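Local coordinates for fatty acyl CoA synthetase FADD13 (FATTY-ACYL-CoA SYNTHETASE) (Mycobacterium tuberculosis, PDB 3R44), which belongs to the ANL superfamily of AMP-binding enzymes and pairs a large N-terminal part with a small C-terminal domain, at residues E440-G445 and G500-T505; S430-V435 and A455-V460; Q470-C475 and K486-A491. One frame throughout, in Å; residues are numbered along the deposited sequence.

Interaction 1 (E440-G445 and G500-T505)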
loop_
_atom_site.group_PDB
_atom_site.type_symbol
_atom_site.label_atom_id
_atom_site.label_comp_id
_atom_site.label_asym_id
_atom_site.label_seq_id
_atom_site.Cartn_x
_atom_site.Cartn_y
_atom_site.Cartn_z
ATOM N N GLU A 440 -20.408 -19.054 10.877
ATOM C CA GLU A 440 -19.411 -18.352 10.096
ATOM C C GLU A 440 -19.368 -18.950 8.696
ATOM O O GLU A 440 -19.656 -20.142 8.501
ATOM C CB GLU A 440 -17.987 -18.462 10.691
ATOM C CG GLU A 440 -17.720 -17.961 12.122
ATOM C CD GLU A 440 -16.437 -18.591 12.676
ATOM O OE1 GLU A 440 -15.333 -18.211 12.237
ATOM O OE2 GLU A 440 -16.541 -19.482 13.532
ATOM N N VAL A 441 -18.983 -18.120 7.731
ATOM C CA VAL A 441 -18.798 -18.577 6.327
ATOM C C VAL A 441 -17.700 -17.791 5.643
ATOM O O VAL A 441 -17.582 -16.570 5.826
ATOM C CB VAL A 441 -20.119 -18.509 5.486
ATOM C CG1 VAL A 441 -20.654 -17.124 5.433
ATOM C CG2 VAL A 441 -19.895 -19.043 4.056
ATOM N N ALA A 442 -16.863 -18.477 4.891
ATOM C CA ALA A 442 -15.882 -17.820 4.028
ATOM C C ALA A 442 -15.967 -18.512 2.719
ATOM O O ALA A 442 -15.960 -19.739 2.691
ATOM C CB ALA A 442 -14.502 -18.000 4.582
ATOM N N VAL A 443 -15.926 -17.752 1.615
ATOM C CA VAL A 443 -15.984 -18.304 0.258
ATOM C C VAL A 443 -14.659 -18.028 -0.452
ATOM O O VAL A 443 -14.138 -16.893 -0.388
ATOM C CB VAL A 443 -17.180 -17.746 -0.551
ATOM C CG1 VAL A 443 -17.092 -18.123 -2.076
ATOM C CG2 VAL A 443 -18.517 -18.243 0.061
ATOM N N ILE A 444 -14.119 -19.077 -1.057
ATOM C CA ILE A 444 -12.927 -19.018 -1.913
ATOM C C ILE A 444 -13.138 -19.751 -3.227
ATOM O O ILE A 444 -13.972 -20.657 -3.349
ATOM C CB ILE A 444 -11.675 -19.642 -1.250
ATOM C CG1 ILE A 444 -11.942 -21.096 -0.855
ATOM C CG2 ILE A 444 -11.237 -18.785 -0.062
ATOM C CD1 ILE A 444 -10.649 -21.902 -0.464
ATOM N N GLY A 445 -12.314 -19.427 -4.210
ATOM C CA GLY A 445 -12.327 -20.204 -5.416
ATOM C C GLY A 445 -11.350 -21.347 -5.225
ATOM O O GLY A 445 -10.297 -21.164 -4.557
ATOM N N GLY A 500 -8.497 -11.018 13.959
ATOM C CA GLY A 500 -9.791 -11.529 13.515
ATOM C C GLY A 500 -10.094 -11.574 12.028
ATOM O O GLY A 500 -11.167 -12.005 11.659
ATOM N N LYS A 501 -9.155 -11.177 11.174
ATOM C CA LYS A 501 -9.313 -11.256 9.731
ATOM C C LYS A 501 -9.304 -12.700 9.221
ATOM O O LYS A 501 -8.392 -13.457 9.538
ATOM C CB LYS A 501 -8.158 -10.518 9.042
ATOM C CG LYS A 501 -8.425 -10.222 7.547
ATOM C CD LYS A 501 -7.192 -9.662 6.850
ATOM C CE LYS A 501 -7.216 -9.927 5.343
ATOM N NZ LYS A 501 -5.989 -9.333 4.667
ATOM N N ILE A 502 -10.296 -13.070 8.405
ATOM C CA ILE A 502 -10.317 -14.385 7.766
ATOM C C ILE A 502 -9.150 -14.411 6.794
ATOM O O ILE A 502 -8.931 -13.445 6.025
ATOM C CB ILE A 502 -11.597 -14.640 6.961
ATOM C CG1 ILE A 502 -12.814 -14.613 7.861
ATOM C CG2 ILE A 502 -11.532 -16.005 6.268
ATOM C CD1 ILE A 502 -12.937 -15.795 8.572
ATOM N N LEU A 503 -8.348 -15.469 6.881
ATOM C CA LEU A 503 -7.147 -15.608 6.073
ATOM C C LEU A 503 -7.474 -16.477 4.862
ATOM O O LEU A 503 -7.315 -17.707 4.895
ATOM C CB LEU A 503 -6.042 -16.243 6.915
ATOM C CG LEU A 503 -5.588 -15.360 8.075
ATOM C CD1 LEU A 503 -4.606 -16.139 8.952
ATOM C CD2 LEU A 503 -4.964 -14.054 7.552
ATOM N N LYS A 504 -7.970 -15.864 3.804
ATOM C CA LYS A 504 -8.302 -16.632 2.575
ATOM C C LYS A 504 -7.119 -17.359 1.926
ATOM O O LYS A 504 -7.298 -18.437 1.324
ATOM C CB LYS A 504 -9.078 -15.765 1.585
ATOM C CG LYS A 504 -10.405 -15.411 2.157
ATOM C CD LYS A 504 -11.335 -14.758 1.207
ATOM C CE LYS A 504 -12.726 -14.698 1.868
ATOM N NZ LYS A 504 -13.729 -14.449 0.917
ATOM N N THR A 505 -5.897 -16.842 2.081
ATOM C CA THR A 505 -4.723 -17.537 1.549
ATOM C C THR A 505 -4.523 -18.872 2.290
ATOM O O THR A 505 -4.188 -19.885 1.700
ATOM C CB THR A 505 -3.450 -16.707 1.744
ATOM O OG1 THR A 505 -3.375 -16.328 3.128
ATOM C CG2 THR A 505 -3.495 -15.450 0.934
#
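The ammonium nitrogen of Lys-504 is gripped twice, by the carbonyl oxygen of Val-443 across the contact and by the carboxylate of Glu-429 in helix 425-432. The bond from Lys-504 NZ to Val-443 O measures 2.8 Å, lies in the plane of the carbonyl and makes a C=O...N angle of 151°. Glu-429 OE2, the partner of the salt bridge, also accepts a hydrogen bond from the backbone N of Val-443, so the N-H and C=O of Val-443, which the backbone pairing with 454-461 does not use, both find partners. The lysine gets there by running fully extended beyond CG, its chi1 of -66° setting CG beside its own backbone N. On the way its shaft slides past Ile-444 in the reverse direction, and Ile-444 CG2 lies 4.1 Å from Lys-504 CB and equally near CG. Two residues earlier in the strand, Ala-442 CB meets Ile-502 CG2 at 4.0 Å, the methyl branch of the isoleucine being the part that touches. Leu-507 from the helix that begins at Lys-504 packs against Ala-442, Ile-444 and Ile-502, continuing this apolar patch. Glu-429 and Lys-504 thus form a salt bridge beside the edge strand 438-448, while helix 504-511, through Leu-507, packs on one face of the small three-stranded sheet that builds the C-terminal domain of ANL-superfamily enzymes.

Interaction 2 (S430-V435 and A455-V460)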
loop_
_atom_site.group_PDB
_atom_site.type_symbol
_atom_site.label_atom_id
_atom_site.label_comp_id
_atom_site.label_asym_id
_atom_site.label_seq_id
_atom_site.Cartn_x
_atom_site.Cartn_y
_atom_site.Cartn_z
ATOM N N SER A 430 -22.627 -13.230 2.414
ATOM C CA SER A 430 -23.704 -12.455 3.060
ATOM C C SER A 430 -25.075 -13.138 2.992
ATOM O O SER A 430 -25.949 -12.769 3.737
ATOM C CB SER A 430 -23.824 -11.035 2.486
ATOM O OG SER A 430 -24.113 -11.083 1.096
ATOM N N VAL A 431 -25.255 -14.111 2.103
ATOM C CA VAL A 431 -26.499 -14.884 2.020
ATOM C C VAL A 431 -26.462 -16.078 2.995
ATOM O O VAL A 431 -27.394 -16.316 3.771
ATOM C CB VAL A 431 -26.735 -15.342 0.562
ATOM C CG1 VAL A 431 -27.880 -16.343 0.483
ATOM C CG2 VAL A 431 -27.035 -14.104 -0.321
ATOM N N ILE A 432 -25.358 -16.816 2.940
ATOM C CA ILE A 432 -25.176 -17.978 3.768
ATOM C C ILE A 432 -25.088 -17.684 5.253
ATOM O O ILE A 432 -25.574 -18.484 6.051
ATOM C CB ILE A 432 -23.901 -18.792 3.305
ATOM C CG1 ILE A 432 -24.088 -19.237 1.861
ATOM C CG2 ILE A 432 -23.652 -19.973 4.256
ATOM C CD1 ILE A 432 -22.906 -20.011 1.263
ATOM N N ILE A 433 -24.493 -16.561 5.641
ATOM C CA ILE A 433 -24.422 -16.185 7.068
ATOM C C ILE A 433 -25.828 -16.064 7.650
ATOM O O ILE A 433 -26.015 -16.257 8.850
ATOM C CB ILE A 433 -23.598 -14.882 7.314
ATOM C CG1 ILE A 433 -23.229 -14.700 8.814
ATOM C CG2 ILE A 433 -24.358 -13.661 6.798
ATOM C CD1 ILE A 433 -22.293 -15.773 9.370
ATOM N N GLY A 434 -26.812 -15.785 6.795
ATOM C CA GLY A 434 -28.221 -15.770 7.191
ATOM C C GLY A 434 -28.909 -17.085 7.517
ATOM O O GLY A 434 -29.944 -17.086 8.219
ATOM N N VAL A 435 -28.377 -18.201 7.024
ATOM C CA VAL A 435 -29.001 -19.498 7.221
ATOM C C VAL A 435 -28.983 -19.821 8.733
ATOM O O VAL A 435 -27.963 -19.699 9.389
ATOM C CB VAL A 435 -28.317 -20.639 6.428
ATOM C CG1 VAL A 435 -28.890 -22.025 6.836
ATOM C CG2 VAL A 435 -28.452 -20.409 4.946
ATOM N N ALA A 455 -16.703 -21.584 -6.859
ATOM C CA ALA A 455 -16.881 -20.988 -5.560
ATOM C C ALA A 455 -17.197 -22.063 -4.563
ATOM O O ALA A 455 -18.144 -22.809 -4.739
ATOM C CB ALA A 455 -18.022 -19.990 -5.594
ATOM N N ALA A 456 -16.355 -22.188 -3.550
ATOM C CA ALA A 456 -16.509 -23.101 -2.464
ATOM C C ALA A 456 -16.841 -22.300 -1.204
ATOM O O ALA A 456 -16.082 -21.421 -0.807
ATOM C CB ALA A 456 -15.204 -23.873 -2.193
ATOM N N ALA A 457 -17.951 -22.611 -0.577
ATOM C CA ALA A 457 -18.292 -22.032 0.743
ATOM C C ALA A 457 -17.785 -22.892 1.866
ATOM O O ALA A 457 -18.201 -24.043 2.011
ATOM C CB ALA A 457 -19.836 -21.871 0.825
ATOM N N ILE A 458 -16.901 -22.336 2.686
ATOM C CA ILE A 458 -16.396 -22.998 3.882
ATOM C C ILE A 458 -17.254 -22.508 5.065
ATOM O O ILE A 458 -17.309 -21.300 5.381
ATOM C CB ILE A 458 -14.901 -22.747 4.082
ATOM C CG1 ILE A 458 -14.108 -23.239 2.839
ATOM C CG2 ILE A 458 -14.459 -23.569 5.255
ATOM C CD1 ILE A 458 -13.886 -22.271 1.870
ATOM N N VAL A 459 -17.969 -23.424 5.676
ATOM C CA VAL A 459 -19.050 -23.045 6.567
ATOM C C VAL A 459 -18.792 -23.658 7.919
ATOM O O VAL A 459 -18.512 -24.861 8.003
ATOM C CB VAL A 459 -20.405 -23.535 6.026
ATOM C CG1 VAL A 459 -21.463 -23.243 7.074
ATOM C CG2 VAL A 459 -20.727 -22.826 4.648
ATOM N N VAL A 460 -18.899 -22.866 8.971
ATOM C CA VAL A 460 -18.930 -23.372 10.333
ATOM C C VAL A 460 -20.376 -23.314 10.777
ATOM O O VAL A 460 -21.020 -22.239 10.757
ATOM C CB VAL A 460 -18.001 -22.537 11.280
ATOM C CG1 VAL A 460 -18.028 -23.067 12.716
ATOM C CG2 VAL A 460 -16.600 -22.429 10.714
#
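Ile-432 of helix 425-432 reaches segment 455-460 of strand 454-461 with two separate methyl groups. Its CB already points at the strand, and there the chain forks. The CG2 branch, placed anti to the backbone N by a chi1 of -60°, meets Val-459 CG2 at 4.1 Å; the two side chains cross obliquely rather than end on. The other branch starts with CG1, which packs against the sulfur of Cys-475 in helix 468-478. Beyond it the chain stays straight, with chi2 at 178°, and carries CD1 out to Ala-457 CB, 3.6 Å away. That is the closer of the two touches, and the small alanine lets the long branch come near the strand. Ala-457 and Val-459, two residues apart, offer their side chains on the same face of the strand, and the fork of the isoleucine straddles that spacing. Val-441 of the neighbouring strand 438-448 touches the isoleucine as well. Behind it the chain turns: Val-435 N bonds to Ile-432 O at 3.0 Å, closing a type I turn that leads from the helix toward strand 438-448. No hydrogen bond crosses between the two segments. Between them the contact is made by methyl groups, so the fit depends on shape and on the exclusion of water, with no directional bond to fix it.

Interaction 3 (Q470-C475 and K486-A491)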
loop_
_atom_site.group_PDB
_atom_site.type_symbol
_atom_site.label_atom_id
_atom_site.label_comp_id
_atom_site.label_asym_id
_atom_site.label_seq_id
_atom_site.Cartn_x
_atom_site.Cartn_y
_atom_site.Cartn_z
ATOM N N GLN A 470 -29.497 -27.740 1.910
ATOM C CA GLN A 470 -30.331 -26.684 2.422
ATOM C C GLN A 470 -29.687 -25.323 2.174
ATOM O O GLN A 470 -30.366 -24.377 1.777
ATOM C CB GLN A 470 -30.560 -26.913 3.906
ATOM C CG GLN A 470 -30.665 -25.650 4.712
ATOM C CD GLN A 470 -30.984 -25.931 6.156
ATOM O OE1 GLN A 470 -31.009 -27.097 6.594
ATOM N NE2 GLN A 470 -31.250 -24.870 6.920
ATOM N N ILE A 471 -28.374 -25.212 2.407
ATOM C CA ILE A 471 -27.677 -23.967 2.111
ATOM C C ILE A 471 -27.807 -23.694 0.615
ATOM O O ILE A 471 -28.118 -22.576 0.223
ATOM C CB ILE A 471 -26.156 -24.019 2.563
ATOM C CG1 ILE A 471 -26.053 -23.842 4.058
ATOM C CG2 ILE A 471 -25.314 -22.933 1.929
ATOM C CD1 ILE A 471 -24.705 -24.326 4.630
ATOM N N VAL A 472 -27.607 -24.684 -0.239
ATOM C CA VAL A 472 -27.538 -24.344 -1.666
ATOM C C VAL A 472 -28.919 -24.011 -2.192
ATOM O O VAL A 472 -29.119 -22.996 -2.868
ATOM C CB VAL A 472 -26.926 -25.427 -2.508
ATOM C CG1 VAL A 472 -26.978 -25.030 -4.001
ATOM C CG2 VAL A 472 -25.502 -25.681 -2.055
ATOM N N GLU A 473 -29.899 -24.829 -1.838
ATOM C CA GLU A 473 -31.264 -24.486 -2.219
ATOM C C GLU A 473 -31.676 -23.146 -1.587
ATOM O O GLU A 473 -32.307 -22.347 -2.251
ATOM C CB GLU A 473 -32.235 -25.635 -1.959
ATOM C CG GLU A 473 -32.085 -26.739 -3.027
ATOM C CD GLU A 473 -33.137 -27.825 -2.908
ATOM O OE1 GLU A 473 -32.798 -29.005 -3.145
ATOM O OE2 GLU A 473 -34.295 -27.502 -2.561
ATOM N N TYR A 474 -31.226 -22.834 -0.377
ATOM C CA TYR A 474 -31.491 -21.494 0.182
ATOM C C TYR A 474 -30.839 -20.367 -0.610
ATOM O O TYR A 474 -31.485 -19.361 -0.910
ATOM C CB TYR A 474 -31.039 -21.404 1.619
ATOM C CG TYR A 474 -31.290 -20.077 2.270
ATOM C CD1 TYR A 474 -32.498 -19.824 2.910
ATOM C CD2 TYR A 474 -30.332 -19.082 2.257
ATOM C CE1 TYR A 474 -32.741 -18.599 3.525
ATOM C CE2 TYR A 474 -30.543 -17.866 2.882
ATOM C CZ TYR A 474 -31.756 -17.624 3.506
ATOM O OH TYR A 474 -31.984 -16.417 4.119
ATOM N N CYS A 475 -29.568 -20.535 -0.956
ATOM C CA CYS A 475 -28.854 -19.586 -1.827
ATOM C C CYS A 475 -29.595 -19.347 -3.152
ATOM O O CYS A 475 -29.627 -18.228 -3.651
ATOM C CB CYS A 475 -27.466 -20.118 -2.172
ATOM S SG CYS A 475 -26.220 -19.751 -0.924
ATOM N N LYS A 486 -20.502 -23.890 -5.653
ATOM C CA LYS A 486 -20.492 -25.198 -6.301
ATOM C C LYS A 486 -19.996 -26.307 -5.376
ATOM O O LYS A 486 -20.137 -27.473 -5.685
ATOM C CB LYS A 486 -19.757 -25.182 -7.662
ATOM C CG LYS A 486 -20.561 -24.465 -8.785
ATOM C CD LYS A 486 -19.890 -24.526 -10.187
ATOM C CE LYS A 486 -20.401 -23.445 -11.151
ATOM N NZ LYS A 486 -21.741 -23.754 -11.742
ATOM N N LYS A 487 -19.451 -25.947 -4.229
ATOM C CA LYS A 487 -19.096 -26.890 -3.188
ATOM C C LYS A 487 -19.440 -26.196 -1.871
ATOM O O LYS A 487 -19.219 -24.983 -1.729
ATOM C CB LYS A 487 -17.580 -27.157 -3.247
ATOM C CG LYS A 487 -17.086 -28.303 -2.434
ATOM N N VAL A 488 -20.001 -26.921 -0.926
ATOM C CA VAL A 488 -20.119 -26.425 0.423
ATOM C C VAL A 488 -19.274 -27.363 1.313
ATOM O O VAL A 488 -19.432 -28.614 1.288
ATOM C CB VAL A 488 -21.604 -26.400 0.904
ATOM C CG1 VAL A 488 -21.657 -26.104 2.389
ATOM C CG2 VAL A 488 -22.448 -25.369 0.090
ATOM N N ILE A 489 -18.403 -26.787 2.118
ATOM C CA ILE A 489 -17.470 -27.556 2.946
ATOM C C ILE A 489 -17.707 -27.142 4.387
ATOM O O ILE A 489 -17.490 -26.008 4.705
ATOM C CB ILE A 489 -16.001 -27.269 2.571
ATOM C CG1 ILE A 489 -15.699 -27.840 1.186
ATOM C CG2 ILE A 489 -15.011 -27.792 3.628
ATOM C CD1 ILE A 489 -14.402 -27.328 0.607
ATOM N N PHE A 490 -18.162 -28.060 5.235
ATOM C CA PHE A 490 -18.292 -27.768 6.648
ATOM C C PHE A 490 -16.913 -27.890 7.280
ATOM O O PHE A 490 -16.130 -28.779 6.932
ATOM C CB PHE A 490 -19.302 -28.693 7.300
ATOM C CG PHE A 490 -20.720 -28.435 6.881
ATOM C CD1 PHE A 490 -21.359 -27.267 7.271
ATOM C CD2 PHE A 490 -21.418 -29.353 6.104
ATOM C CE1 PHE A 490 -22.671 -27.013 6.875
ATOM C CE2 PHE A 490 -22.762 -29.110 5.717
ATOM C CZ PHE A 490 -23.367 -27.932 6.105
ATOM N N ALA A 491 -16.607 -26.969 8.178
ATOM C CA ALA A 491 -15.338 -26.982 8.924
ATOM C C ALA A 491 -15.651 -26.763 10.361
ATOM O O ALA A 491 -16.650 -26.090 10.699
ATOM C CB ALA A 491 -14.408 -25.838 8.424
#
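The 470-475 piece of helix 468-478 lies over strand 487-490; the short axes approach to 9.7 Å with their directions 136° from each other, about halfway between perpendicular and antiparallel, and the CA atoms come nearest, at 8.0 Å, between Val-472 and Val-488. These two valines also make the tightest side-chain touch, CG2 of Val-472 against CG2 of Val-488 at 3.7 Å, sliding past one another in opposite directions. In both residues a chi1 near 180° leaves CG2 beside the backbone N, and these are the branches that meet. Val-488 CG2 has a second neighbour in Ile-471 CG2, while its CG1 turns to the tip of the same isoleucine, with Ile-471 CD1 at 4.2 Å. A pair of adjacent helix residues therefore bears on one valine of the strand, each of its methyls being used. The isoleucine does more: its CD1 also reaches the far end of the Phe-490 ring, 4.0 Å from CE1 and 4.1 Å from CZ, approaching it obliquely. Phe-490 contributes through its reach, since the ring extends to the helix although its CB does not aim there; it also touches Val-459 and Ala-461 of strand 454-461. Ile-471, buried, touches Ile-432 as well, which ties this layer to helix 425-432. Nothing polar passes between the segments, and the helix keeps its own backbone bonds, such as Cys-475 N to Ile-471 O at 2.8 Å. Helix 468-478 is the crossover of a beta-alpha-beta unit: it leaves strand 454-461, packs over the sheet and returns the chain to strand 487-490, parallel to the first and next to it, within the compact C-terminal alpha/beta domain of this family.

All three contacts belong to the three-stranded sheet of the C-terminal domain, one to each strand. Interactions 2 and 3 share a face, where helices 425-432 and 468-478 lie side by side and the packing continues through Val-435 and Tyr-474; their strands are neighbours, joined by Ala-457 O to Ile-489 N. Interactions 1 and 3 use the two outer strands, 438-448 and 487-490, and interaction 2 the central one; the helix of interaction 1 covers the opposite face. Interactions 1 and 2 are buried, whereas 3 is only partly so. The chemistry follows position: at the edge of 438-448 backbone groups of Val-443 are met by Lys-504 and Glu-429, beside apolar touches, while packing on the sheet face in 2 and 3 is purely apolar.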